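Local atomic coordinates of N-acetyl-L-2,4-diaminobutyric acid deacetylase (Ruegeria pomeroyi, PDB entry 6TWL), a protein that probably removes the acetyl group from N-acetyl-L-2,4-diaminobutyric acid during ectoine breakdown, as a zinc-dependent hydrolase of the succinylglutamate desuccinylase/aspartoacylase family. Residues D256-F260 against A323-V327. Residues are numbered along the deposited sequence; the frame is centred on the assembly and turned at random.
Sequences DCFVF and AVVGV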
loop_
_atom_site.group_PDB
_atom_site.type_symbol
_atom_site.label_atom_id
_atom_site.label_comp_id
_atom_site.label_asym_id
_atom_site.label_seq_id
_atom_site.Cartn_x
_atom_site.Cartn_y
_atom_site.Cartn_z
ATOM N N ASP A 256 3.449 -11.582 -19.294
ATOM C CA ASP A 256 4.689 -11.250 -19.980
ATOM C C ASP A 256 5.366 -10.005 -19.412
ATOM O O ASP A 256 6.450 -9.643 -19.883
ATOM C CB ASP A 256 4.408 -11.058 -21.470
ATOM C CG ASP A 256 4.537 -12.337 -22.265
ATOM O OD1 ASP A 256 5.079 -13.328 -21.734
ATOM O OD2 ASP A 256 4.094 -12.345 -23.434
ATOM N N CYS A 257 4.753 -9.337 -18.434
ATOM C CA CYS A 257 5.395 -8.236 -17.729
ATOM C C CYS A 257 6.328 -8.721 -16.630
ATOM O O CYS A 257 7.126 -7.928 -16.118
ATOM C CB CYS A 257 4.337 -7.312 -17.119
ATOM S SG CYS A 257 3.412 -6.306 -18.313
ATOM N N PHE A 258 6.248 -9.996 -16.264
ATOM C CA PHE A 258 6.961 -10.550 -15.123
ATOM C C PHE A 258 8.012 -11.537 -15.604
ATOM O O PHE A 258 7.738 -12.370 -16.474
ATOM C CB PHE A 258 5.995 -11.247 -14.164
ATOM C CG PHE A 258 4.881 -10.368 -13.685
ATOM C CD1 PHE A 258 3.755 -10.161 -14.465
ATOM C CD2 PHE A 258 4.962 -9.744 -12.457
ATOM C CE1 PHE A 258 2.732 -9.350 -14.022
ATOM C CE2 PHE A 258 3.942 -8.934 -12.012
ATOM C CZ PHE A 258 2.826 -8.742 -12.792
ATOM N N VAL A 259 9.207 -11.444 -15.031
ATOM C CA VAL A 259 10.304 -12.357 -15.325
ATOM C C VAL A 259 10.753 -12.972 -14.009
ATOM O O VAL A 259 11.178 -12.255 -13.095
ATOM C CB VAL A 259 11.470 -11.646 -16.028
ATOM C CG1 VAL A 259 12.688 -12.556 -16.083
ATOM C CG2 VAL A 259 11.057 -11.213 -17.424
ATOM N N PHE A 260 10.653 -14.291 -13.910
ATOM C CA PHE A 260 10.979 -14.998 -12.684
ATOM C C PHE A 260 12.296 -15.749 -12.826
ATOM O O PHE A 260 12.637 -16.251 -13.902
ATOM C CB PHE A 260 9.853 -15.960 -12.309
ATOM C CG PHE A 260 8.552 -15.271 -12.031
ATOM C CD1 PHE A 260 8.392 -14.520 -10.880
ATOM C CD2 PHE A 260 7.501 -15.345 -12.930
ATOM C CE1 PHE A 260 7.203 -13.871 -10.618
ATOM C CE2 PHE A 260 6.310 -14.697 -12.674
ATOM C CZ PHE A 260 6.162 -13.959 -11.515
ATOM N N ALA A 323 12.389 -8.974 -12.468
ATOM C CA ALA A 323 12.006 -7.601 -12.760
ATOM C C ALA A 323 10.581 -7.592 -13.294
ATOM O O ALA A 323 10.071 -8.613 -13.764
ATOM C CB ALA A 323 12.957 -6.948 -13.769
ATOM N N VAL A 324 9.946 -6.424 -13.211
ATOM C CA VAL A 324 8.623 -6.194 -13.781
ATOM C C VAL A 324 8.711 -5.014 -14.739
ATOM O O VAL A 324 9.389 -4.020 -14.456
ATOM C CB VAL A 324 7.556 -5.933 -12.695
ATOM C CG1 VAL A 324 6.188 -5.736 -13.330
ATOM C CG2 VAL A 324 7.513 -7.078 -11.702
ATOM N N VAL A 325 8.022 -5.129 -15.873
ATOM C CA VAL A 325 8.010 -4.107 -16.914
ATOM C C VAL A 325 6.595 -3.559 -17.049
ATOM O O VAL A 325 5.641 -4.328 -17.216
ATOM C CB VAL A 325 8.503 -4.669 -18.260
ATOM C CG1 VAL A 325 8.864 -3.536 -19.197
ATOM C CG2 VAL A 325 9.688 -5.604 -18.051
ATOM N N GLY A 326 6.461 -2.237 -16.986
ATOM C CA GLY A 326 5.186 -1.564 -17.207
ATOM C C GLY A 326 5.101 -1.011 -18.616
ATOM O O GLY A 326 6.085 -0.497 -19.152
ATOM N N VAL A 327 3.900 -1.102 -19.220
ATOM C CA VAL A 327 3.732 -0.881 -20.654
ATOM C C VAL A 327 3.353 0.571 -20.939
ATOM O O VAL A 327 2.724 1.254 -20.124
ATOM C CB VAL A 327 2.703 -1.876 -21.233
ATOM C CG1 VAL A 327 2.644 -1.783 -22.751
ATOM C CG2 VAL A 327 3.081 -3.285 -20.836
#
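C257 and V325 are joined through their main chains: V325 N donates to C257 O over 2.9 Å, with 157° at the hydrogen. The same oxygen also receives a CA-H...O contact from V324 CA at 3.3 Å. A second bond runs from V259 N to A323 O at 3.2 Å. The axes of strands 258-260 and 323-326 run at 168°, and these bonds define a short antiparallel ladder: V259 and A323 are a hydrogen-bonded pair, F258 and V324 a non-hydrogen-bonded one. C257 closes the 3-10 turn just before the strand, and its side chain reaches along segment 323-327 toward V327. CB lies 3.3 Å from V325 O; SG, set anti to the carbonyl carbon (chi1 -72°), stays by the same oxygen at 3.2 Å and also meets V327 CG2 at 3.9 Å. F258 and V324 project alongside each other, with F258 CD2 3.8 Å from V324 CG2, while V324 CG1 lies over one face of the ring. V259 and A323 point to the other side of the sheet, where both touch L283 of strand 282-287. Strand 321-326 lies between strand 258-260 and strand 305-311, whose I308 and S309 form backbone hydrogen bonds with V324, in an antiparallel sheet.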